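Long-range contacts in nitrilotriacetate monooxygenase (Burkholderia pseudomallei, PDB 3SDO), which probably acts as a flavin-dependent monooxygenase of the NtaA/SnaA/DszA family, using FMN and molecular oxygen to oxidise its substrate: residues 20-25 with 292-297; 112-117 with 202-207; 167-172 with 187-192; 299-304 with 353-358. One frame throughout, in Å; residues are numbered along the deposited sequence.

From the N terminus, the loop after strand 11-15 waits longest for its partner: interaction 1 joins 20-25 to 292-297 and closes a loop that holds most of the barrel. Interaction 2 is nested inside it, bringing helix 106-119 to the loop 202-207, and interaction 3 is nested in turn within interaction 2, pairing 167-172 with 187-192. These two touch through L204 and the pair S167 and W168. Interaction 4 follows in series once interaction 1 has closed; it crosses helices 297-307 and 351-363 and meets interaction 1 at Y356 and E299. The two touching pairs lie on opposite sides of the chain's centre, and none of the loops cross.

Interaction 1: residues 20-25 with 292-297; sequences GANMNA and RDLLSP
N24 turns its CG beside its own backbone N (chi1 -77°), and L294 makes the same choice (chi1 -68°); between them these rotations bring the N24 amide to the L294 carbonyl and lay the leucine branch against the 20-25 loop. The direct polar link is N24 ND2 to L294 O, 3.0 Å and moderately bent. The donor comes from above the carbonyl plane, not along a lone pair. The same nitrogen also donates to E299 OE1, while K27 NZ donates to L294 O, so the amide and the carbonyl each have a second partner.

Around this bond leucine carbons pack on the polar loop. L294 CD1 reaches A25 CA at 3.9 Å and lies equally close to N22 OD1. L295 adds its CD1, 3.6 Å from N24 ND2. N22 shapes the loop that receives them: its OD1 accepts from N24 N at 2.8 Å, an Asx turn, within a type I beta turn from N22 to A25. Its ND2 is held by N364 OD1, so both ends of that amide are engaged.

The contact is buried between the loop that follows strand 11-15 and the turn linking helix 281-292 to helix 297-307, where S296 is the N-cap. Helix 351-363 flanks the turn, its S359 packing on L295, and V400, just before helix 401-418, packs on L294.

Interaction 2: residues 112-117 with 202-207; sequences QFASLD and GPLNIR
This is a small, buried apolar contact, bridged by one water, between helix 106-119 of the barrel and the irregular chain that leads from strand 199-200 to strand 215-218. I206 carries it with two branches. Its CG2 meets A114 CB at 3.5 Å, while CG1, anti to the backbone N (chi1 -173°), carries CD1 to the helix backbone, 3.6 Å from S115 CA. One isoleucine thus straddles two consecutive residues of the helix. L204 CD2 comes to A114 CB from farther off, at 4.4 Å.

The polar link runs through water 1, which donates to A114 O at 2.8 Å and to R207 O at 2.9 Å. A helix carbonyl and a loop carbonyl, both acceptors, are in this way joined by one molecule that supplies both protons. S115 OG turns to the second subunit, where S81 OG and E78 N are its partners.

R76 of the second subunit packs on I206, and the loop and helix 106-119 both take part in the dimer interface. W165 of helix 150-165 packs on both A114 and L204, while I80 and L83 of helix 79-88 lie against other residues of helix 106-119.

Interaction 3: residues 167-172 with 187-192; sequences SWDDDA and KLHRLD
H189 is tied to 167-172 through both backbone and ring. Its N donates to S167 O at 2.8 Å. CG sits beside the backbone N (chi1 -53°), carrying the ring to D169, where H189 NE2 donates to D169 OD1 at 2.7 Å. The carboxylate oxygen is met on its syn side but 35° out of the carboxylate plane, whereas it lies close to the plane of the imidazole. D169 also gives its backbone N to K187 O, 2.9 Å away. The two backbone bonds flank the single antiparallel bridge between W168 and L188, where the long loop between helix 150-165 and strand 193-194 folds back on itself.

S167 OG and H189 O are joined by water 2, which donates to both. The same hydroxyl is engaged with L164 O and L204 N, and W168 NE1 donates a hydrogen bond to L204 O. Between these bonds sits an apolar patch: L188 CD1 stands over the face of the indole, 3.8 Å from the centroid of its six-membered ring, a CH-pi contact.

At the outer end K187 runs extended past A172, the two CB atoms tight at 3.5 Å, and carries NZ to D171 OD2 in a long salt bridge of 3.6 Å. D169 OD2 lies 3.3 Å from K187 CB.

The chemistry is graded: S167 O, K187 O, H189 O, the backbone N of D169 and H189, and S167 OG are satisfied by definite bonds, while the lysine adds a looser charge pairing at the exposed edge. Bonding to D169 would probably raise the affinity of the H189 ring for a second proton.

Interaction 4: residues 299-304 with 353-358; sequences EALAYL and EVAYEV
The ring of Y356 takes A300 CB over the centre of one face, 4.1 Å from the centroid and only 8° off the normal, a CH-pi contact. CG beside the backbone N (chi1 -84°) lays the ring there. Its hydroxyl bonds to L295 O. The other tyrosine, Y303, meets V358 CG1 obliquely at 4.2 Å, and its ring makes an edge-to-face pair with F307.

At the middle two alanines meet, A300 CB to A355 CB at 3.7 Å. Their small side chains let the backbones close to an axis separation of 8.6 Å. L301 CD2 closes over A355 CB, 4.0 Å away. L304 reaches across the second helix, with CG against A355 CA and CD2 facing both V354 CG1 and V358 CG2, 4.2 and 4.1 Å off; its side chain crosses that of V358 at about a right angle. I340 of helix 334-346 packs on L304, V354 and V358, completing the apolar cluster.

With the short axes at 77°, this is a steep helix-helix crossing with alanines at its centre, made in the helical region inserted after barrel strand 268-277 of the luciferase-like TIM-barrel fold, ahead of the last barrel strand, 393-396.

Interaction 1: residues 20-25 with 292-297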
# COMPACT_ATOMS: atom_id res chain seq x y z
N GLY A 20 6.46 18.41 -4.23
CA GLY A 20 7.88 18.69 -4.09
C GLY A 20 8.38 18.60 -2.66
O GLY A 20 7.60 18.54 -1.72
N ALA A 21 9.70 18.59 -2.52
CA ALA A 21 10.34 18.57 -1.21
C ALA A 21 10.10 19.88 -0.48
O ALA A 21 10.10 19.91 0.77
CB ALA A 21 11.83 18.29 -1.34
N ASN A 22 9.91 20.97 -1.23
CA ASN A 22 9.55 22.24 -0.60
C ASN A 22 8.09 22.16 -0.13
O ASN A 22 7.19 21.78 -0.90
CB ASN A 22 9.77 23.42 -1.57
CG ASN A 22 9.47 24.76 -0.92
OD1 ASN A 22 8.32 25.07 -0.61
ND2 ASN A 22 10.51 25.56 -0.68
N MET A 23 7.85 22.54 1.12
CA MET A 23 6.54 22.38 1.73
C MET A 23 5.44 23.11 0.94
O MET A 23 4.29 22.69 0.97
CB MET A 23 6.56 22.83 3.20
CG MET A 23 6.69 24.33 3.46
SD MET A 23 6.40 24.84 5.20
CE MET A 23 7.21 23.51 6.08
N ASN A 24 5.81 24.20 0.26
CA ASN A 24 4.87 25.02 -0.50
C ASN A 24 4.91 24.79 -2.02
O ASN A 24 4.43 25.62 -2.79
CB ASN A 24 5.07 26.48 -0.16
CG ASN A 24 4.44 26.85 1.21
OD1 ASN A 24 3.80 26.02 1.88
ND2 ASN A 24 4.65 28.09 1.63
N ALA A 25 5.43 23.64 -2.43
CA ALA A 25 5.58 23.32 -3.85
C ALA A 25 4.23 23.25 -4.58
O ALA A 25 4.18 23.42 -5.81
CB ALA A 25 6.37 21.99 -4.02
N ARG A 292 12.38 29.98 -3.36
CA ARG A 292 12.32 30.80 -2.16
C ARG A 292 10.94 31.44 -1.98
O ARG A 292 10.35 31.35 -0.91
CB ARG A 292 13.43 31.88 -2.21
CG ARG A 292 13.49 32.86 -1.03
CD ARG A 292 14.28 34.14 -1.41
NE ARG A 292 13.59 34.88 -2.46
CZ ARG A 292 14.10 35.88 -3.17
NH1 ARG A 292 15.33 36.34 -2.95
NH2 ARG A 292 13.35 36.45 -4.11
N ASP A 293 10.42 32.06 -3.04
CA ASP A 293 9.18 32.84 -2.94
C ASP A 293 7.90 32.00 -2.84
O ASP A 293 6.81 32.55 -2.77
CB ASP A 293 9.07 33.82 -4.10
CG ASP A 293 10.13 34.92 -4.04
OD1 ASP A 293 10.80 35.09 -3.00
OD2 ASP A 293 10.30 35.60 -5.07
N LEU A 294 8.04 30.68 -2.83
CA LEU A 294 6.94 29.78 -2.51
C LEU A 294 6.46 29.98 -1.06
O LEU A 294 5.29 29.77 -0.75
CB LEU A 294 7.36 28.32 -2.70
CG LEU A 294 7.63 27.88 -4.15
CD1 LEU A 294 7.96 26.41 -4.22
CD2 LEU A 294 6.46 28.19 -5.06
N LEU A 295 7.38 30.39 -0.19
CA LEU A 295 7.02 30.90 1.13
C LEU A 295 6.68 32.39 0.99
O LEU A 295 7.53 33.17 0.54
CB LEU A 295 8.22 30.73 2.08
CG LEU A 295 7.96 30.67 3.58
CD1 LEU A 295 7.08 29.51 3.92
CD2 LEU A 295 9.28 30.56 4.32
N SER A 296 5.47 32.79 1.38
CA SER A 296 5.11 34.21 1.38
C SER A 296 5.88 34.95 2.50
O SER A 296 6.37 34.32 3.43
CB SER A 296 3.60 34.41 1.61
OG SER A 296 3.23 33.96 2.91
N PRO A 297 5.99 36.28 2.42
CA PRO A 297 6.61 37.04 3.51
C PRO A 297 6.00 36.75 4.89
O PRO A 297 6.73 36.51 5.85
CB PRO A 297 6.42 38.48 3.08
CG PRO A 297 6.48 38.42 1.59
CD PRO A 297 5.82 37.12 1.21

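Interaction 2: residues 112-117 with 202-207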
# COMPACT_ATOMS: atom_id res chain seq x y z
N GLN A 112 2.93 -7.65 2.55
CA GLN A 112 2.60 -6.54 1.67
C GLN A 112 3.79 -6.18 0.81
O GLN A 112 3.63 -6.04 -0.40
CB GLN A 112 2.05 -5.32 2.45
CG GLN A 112 0.69 -5.59 3.05
CD GLN A 112 0.01 -4.35 3.60
OE1 GLN A 112 0.66 -3.49 4.19
NE2 GLN A 112 -1.30 -4.26 3.42
N PHE A 113 4.98 -6.10 1.41
CA PHE A 113 6.20 -5.91 0.61
C PHE A 113 6.56 -7.10 -0.31
O PHE A 113 7.01 -6.86 -1.44
CB PHE A 113 7.41 -5.51 1.49
CG PHE A 113 7.43 -4.06 1.84
CD1 PHE A 113 7.77 -3.10 0.89
CD2 PHE A 113 7.07 -3.63 3.10
CE1 PHE A 113 7.79 -1.76 1.22
CE2 PHE A 113 7.08 -2.28 3.40
CZ PHE A 113 7.44 -1.35 2.43
N ALA A 114 6.36 -8.34 0.14
CA ALA A 114 6.60 -9.53 -0.73
C ALA A 114 5.67 -9.56 -1.96
O ALA A 114 6.07 -9.96 -3.05
CB ALA A 114 6.48 -10.82 0.04
N SER A 115 4.44 -9.08 -1.76
CA SER A 115 3.44 -9.07 -2.82
C SER A 115 3.78 -7.97 -3.83
O SER A 115 3.74 -8.20 -5.04
CB SER A 115 2.03 -8.93 -2.20
OG SER A 115 0.98 -8.93 -3.16
N LEU A 116 4.12 -6.78 -3.34
CA LEU A 116 4.64 -5.73 -4.22
C LEU A 116 5.86 -6.24 -5.02
O LEU A 116 5.94 -6.03 -6.24
CB LEU A 116 5.00 -4.47 -3.42
CG LEU A 116 5.78 -3.34 -4.11
CD1 LEU A 116 4.90 -2.70 -5.22
CD2 LEU A 116 6.27 -2.30 -3.07
N ASP A 117 6.76 -6.93 -4.34
CA ASP A 117 7.98 -7.46 -4.97
C ASP A 117 7.65 -8.47 -6.05
O ASP A 117 8.28 -8.45 -7.12
CB ASP A 117 8.92 -8.09 -3.93
CG ASP A 117 10.42 -7.94 -4.27
OD1 ASP A 117 10.82 -7.07 -5.05
OD2 ASP A 117 11.20 -8.72 -3.70
N GLY A 202 5.09 -18.23 11.59
CA GLY A 202 5.22 -18.45 10.14
C GLY A 202 4.65 -19.82 9.80
O GLY A 202 4.00 -20.44 10.63
N PRO A 203 4.85 -20.29 8.56
CA PRO A 203 5.53 -19.63 7.47
C PRO A 203 4.70 -18.51 6.86
O PRO A 203 3.50 -18.38 7.15
CB PRO A 203 5.70 -20.74 6.43
CG PRO A 203 5.05 -21.97 6.99
CD PRO A 203 4.20 -21.53 8.11
N LEU A 204 5.35 -17.72 6.02
CA LEU A 204 4.66 -16.76 5.17
C LEU A 204 3.88 -17.48 4.07
O LEU A 204 4.28 -18.59 3.66
CB LEU A 204 5.68 -15.82 4.54
CG LEU A 204 5.16 -14.47 4.05
CD1 LEU A 204 4.56 -13.63 5.21
CD2 LEU A 204 6.27 -13.68 3.38
N ASN A 205 2.81 -16.84 3.58
CA ASN A 205 1.96 -17.41 2.53
C ASN A 205 2.17 -16.77 1.16
O ASN A 205 1.25 -16.69 0.34
CB ASN A 205 0.47 -17.42 2.94
CG ASN A 205 -0.08 -16.04 3.21
OD1 ASN A 205 0.64 -15.05 3.17
ND2 ASN A 205 -1.37 -15.98 3.51
N ILE A 206 3.40 -16.34 0.90
CA ILE A 206 3.79 -15.88 -0.43
C ILE A 206 5.28 -16.16 -0.63
O ILE A 206 6.08 -16.15 0.33
CB ILE A 206 3.45 -14.40 -0.63
CG1 ILE A 206 3.72 -13.99 -2.08
CG2 ILE A 206 4.24 -13.53 0.37
CD1 ILE A 206 3.19 -12.59 -2.43
N ARG A 207 5.63 -16.44 -1.87
CA ARG A 207 6.99 -16.86 -2.24
C ARG A 207 7.95 -15.67 -2.36
O ARG A 207 7.56 -14.50 -2.19
CB ARG A 207 6.95 -17.62 -3.57
CG ARG A 207 6.47 -16.79 -4.77
CD ARG A 207 6.90 -17.44 -6.05
NE ARG A 207 8.36 -17.42 -6.16
CZ ARG A 207 9.08 -18.25 -6.89
NH1 ARG A 207 8.48 -19.20 -7.62
NH2 ARG A 207 10.41 -18.14 -6.90
O HOH W 1 7.99 -11.93 -3.35

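Interaction 3: residues 167-172 with 187-192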
# COMPACT_ATOMS: atom_id res chain seq x y z
N SER A 167 10.61 -18.15 3.92
CA SER A 167 9.69 -19.27 4.17
C SER A 167 9.75 -20.30 3.06
O SER A 167 9.81 -21.51 3.32
CB SER A 167 8.25 -18.79 4.31
OG SER A 167 8.07 -17.98 5.45
N TRP A 168 9.75 -19.80 1.83
CA TRP A 168 9.62 -20.62 0.61
C TRP A 168 10.90 -20.66 -0.20
O TRP A 168 11.26 -19.66 -0.81
CB TRP A 168 8.51 -20.05 -0.26
CG TRP A 168 7.12 -20.30 0.28
CD1 TRP A 168 6.37 -19.47 1.07
CD2 TRP A 168 6.34 -21.46 0.07
NE1 TRP A 168 5.18 -20.06 1.38
CE2 TRP A 168 5.13 -21.29 0.77
CE3 TRP A 168 6.56 -22.65 -0.63
CZ2 TRP A 168 4.14 -22.25 0.78
CZ3 TRP A 168 5.58 -23.60 -0.62
CH2 TRP A 168 4.38 -23.40 0.09
N ASP A 169 11.58 -21.80 -0.25
CA ASP A 169 12.75 -21.89 -1.13
C ASP A 169 12.35 -21.49 -2.55
O ASP A 169 11.22 -21.74 -2.97
CB ASP A 169 13.36 -23.30 -1.20
CG ASP A 169 13.96 -23.79 0.11
OD1 ASP A 169 14.09 -23.02 1.11
OD2 ASP A 169 14.32 -24.98 0.12
N ASP A 170 13.29 -20.93 -3.28
CA ASP A 170 13.03 -20.45 -4.65
C ASP A 170 12.45 -21.56 -5.56
O ASP A 170 11.68 -21.28 -6.48
CB ASP A 170 14.32 -19.89 -5.26
CG ASP A 170 14.81 -18.64 -4.56
OD1 ASP A 170 13.96 -17.89 -3.98
OD2 ASP A 170 16.05 -18.37 -4.62
N ASP A 171 12.78 -22.81 -5.25
CA ASP A 171 12.36 -23.96 -6.08
C ASP A 171 11.30 -24.86 -5.40
O ASP A 171 11.06 -25.98 -5.84
CB ASP A 171 13.60 -24.77 -6.50
CG ASP A 171 14.49 -25.20 -5.32
OD1 ASP A 171 14.23 -24.86 -4.14
OD2 ASP A 171 15.49 -25.90 -5.57
N ALA A 172 10.63 -24.35 -4.36
CA ALA A 172 9.74 -25.16 -3.53
C ALA A 172 8.45 -25.52 -4.25
O ALA A 172 7.88 -26.58 -3.98
CB ALA A 172 9.40 -24.44 -2.21
N LYS A 187 11.03 -27.89 1.49
CA LYS A 187 11.48 -26.57 1.00
C LYS A 187 10.59 -25.40 1.48
O LYS A 187 10.68 -24.28 0.94
CB LYS A 187 11.56 -26.58 -0.53
CG LYS A 187 12.53 -27.62 -1.06
CD LYS A 187 12.67 -27.57 -2.57
CE LYS A 187 13.75 -28.51 -3.08
NZ LYS A 187 13.52 -28.74 -4.53
N LEU A 188 9.73 -25.69 2.46
CA LEU A 188 8.90 -24.70 3.18
C LEU A 188 9.33 -24.72 4.62
O LEU A 188 9.43 -25.81 5.22
CB LEU A 188 7.43 -25.09 3.12
CG LEU A 188 6.44 -24.30 4.01
CD1 LEU A 188 6.45 -22.82 3.67
CD2 LEU A 188 5.02 -24.87 3.89
N HIS A 189 9.57 -23.55 5.20
CA HIS A 189 10.20 -23.45 6.51
C HIS A 189 9.33 -22.64 7.45
O HIS A 189 8.86 -21.56 7.09
CB HIS A 189 11.56 -22.76 6.40
CG HIS A 189 12.47 -23.38 5.39
ND1 HIS A 189 13.34 -24.41 5.70
CD2 HIS A 189 12.61 -23.15 4.06
CE1 HIS A 189 13.99 -24.78 4.61
NE2 HIS A 189 13.56 -24.03 3.60
N ARG A 190 9.13 -23.16 8.66
CA ARG A 190 8.54 -22.39 9.75
C ARG A 190 9.60 -21.45 10.33
O ARG A 190 10.79 -21.72 10.23
CB ARG A 190 8.05 -23.32 10.85
CG ARG A 190 6.68 -23.91 10.60
CD ARG A 190 6.00 -24.23 11.92
NE ARG A 190 6.87 -25.04 12.75
CZ ARG A 190 6.71 -25.24 14.06
NH1 ARG A 190 7.58 -26.01 14.71
NH2 ARG A 190 5.70 -24.67 14.72
N LEU A 191 9.18 -20.33 10.91
CA LEU A 191 10.11 -19.41 11.53
C LEU A 191 10.26 -19.69 13.04
O LEU A 191 11.36 -19.70 13.57
CB LEU A 191 9.66 -17.96 11.31
CG LEU A 191 10.67 -16.89 11.77
CD1 LEU A 191 11.95 -16.97 10.93
CD2 LEU A 191 10.05 -15.48 11.69
N ASP A 192 9.15 -19.89 13.73
CA ASP A 192 9.17 -20.11 15.19
C ASP A 192 9.96 -19.02 15.91
O ASP A 192 10.75 -19.30 16.81
CB ASP A 192 9.75 -21.50 15.53
CG ASP A 192 8.86 -22.63 15.06
OD1 ASP A 192 7.63 -22.53 15.23
OD2 ASP A 192 9.40 -23.63 14.54
O HOH W 2 8.93 -18.99 7.96

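Interaction 4: residues 299-304 with 353-358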
# COMPACT_ATOMS: atom_id res chain seq x y z
N GLU A 299 4.59 34.04 5.95
CA GLU A 299 4.95 32.71 6.41
C GLU A 299 6.39 32.69 6.90
O GLU A 299 6.70 32.08 7.93
CB GLU A 299 4.76 31.66 5.33
CG GLU A 299 3.32 31.23 5.09
CD GLU A 299 3.24 30.30 3.88
OE1 GLU A 299 3.27 29.06 4.09
OE2 GLU A 299 3.22 30.83 2.74
N ALA A 300 7.26 33.36 6.16
CA ALA A 300 8.63 33.58 6.62
C ALA A 300 8.66 34.23 8.01
O ALA A 300 9.36 33.76 8.89
CB ALA A 300 9.40 34.41 5.62
N LEU A 301 7.89 35.30 8.20
CA LEU A 301 7.83 35.99 9.52
C LEU A 301 7.19 35.16 10.67
O LEU A 301 7.64 35.23 11.81
CB LEU A 301 7.08 37.32 9.39
CG LEU A 301 7.66 38.40 8.48
CD1 LEU A 301 6.77 39.66 8.51
CD2 LEU A 301 9.06 38.74 8.88
N ALA A 302 6.13 34.41 10.37
CA ALA A 302 5.44 33.61 11.39
C ALA A 302 6.40 32.59 11.99
O ALA A 302 6.36 32.29 13.18
CB ALA A 302 4.19 32.90 10.80
N TYR A 303 7.28 32.07 11.14
CA TYR A 303 8.27 31.12 11.57
C TYR A 303 9.43 31.77 12.33
O TYR A 303 9.98 31.18 13.27
CB TYR A 303 8.75 30.28 10.37
CG TYR A 303 9.56 29.07 10.79
CD1 TYR A 303 8.96 28.00 11.45
CD2 TYR A 303 10.94 29.01 10.53
CE1 TYR A 303 9.71 26.89 11.85
CE2 TYR A 303 11.69 27.92 10.92
CZ TYR A 303 11.08 26.86 11.59
OH TYR A 303 11.83 25.77 11.98
N LEU A 304 9.82 32.99 11.97
CA LEU A 304 10.74 33.78 12.80
C LEU A 304 10.15 34.05 14.20
O LEU A 304 10.85 34.03 15.21
CB LEU A 304 11.01 35.15 12.19
CG LEU A 304 12.31 35.56 11.50
CD1 LEU A 304 12.26 37.08 11.48
CD2 LEU A 304 13.59 35.06 12.17
N GLU A 353 15.38 39.57 4.26
CA GLU A 353 16.54 38.68 4.00
C GLU A 353 16.78 37.76 5.19
O GLU A 353 17.04 36.59 5.01
CB GLU A 353 17.81 39.49 3.69
CG GLU A 353 17.77 40.17 2.33
CD GLU A 353 18.90 41.19 2.13
OE1 GLU A 353 19.37 41.80 3.12
OE2 GLU A 353 19.29 41.42 0.96
N VAL A 354 16.65 38.29 6.41
CA VAL A 354 16.77 37.43 7.59
C VAL A 354 15.68 36.38 7.62
O VAL A 354 15.97 35.20 7.83
CB VAL A 354 16.74 38.20 8.92
CG1 VAL A 354 16.57 37.22 10.07
CG2 VAL A 354 18.00 39.03 9.08
N ALA A 355 14.43 36.78 7.38
CA ALA A 355 13.28 35.86 7.50
C ALA A 355 13.42 34.69 6.52
O ALA A 355 13.10 33.55 6.86
CB ALA A 355 11.95 36.58 7.24
N TYR A 356 13.86 35.01 5.30
CA TYR A 356 13.99 34.01 4.24
C TYR A 356 15.25 33.16 4.43
O TYR A 356 15.20 31.96 4.19
CB TYR A 356 13.92 34.66 2.84
CG TYR A 356 12.50 34.87 2.36
CD1 TYR A 356 11.88 36.10 2.49
CD2 TYR A 356 11.77 33.84 1.81
CE1 TYR A 356 10.58 36.30 2.06
CE2 TYR A 356 10.47 34.02 1.39
CZ TYR A 356 9.87 35.25 1.51
OH TYR A 356 8.58 35.45 1.09
N GLU A 357 16.35 33.77 4.87
CA GLU A 357 17.56 33.01 5.28
C GLU A 357 17.21 31.86 6.21
O GLU A 357 17.63 30.71 6.00
CB GLU A 357 18.54 33.92 6.04
CG GLU A 357 19.50 34.66 5.19
CD GLU A 357 20.53 33.77 4.57
OE1 GLU A 357 20.91 32.77 5.23
OE2 GLU A 357 20.94 34.05 3.42
N VAL A 358 16.49 32.21 7.26
CA VAL A 358 16.00 31.25 8.23
C VAL A 358 15.08 30.28 7.48
O VAL A 358 15.46 29.12 7.23
CB VAL A 358 15.30 31.98 9.39
CG1 VAL A 358 14.65 31.01 10.37
CG2 VAL A 358 16.34 32.87 10.14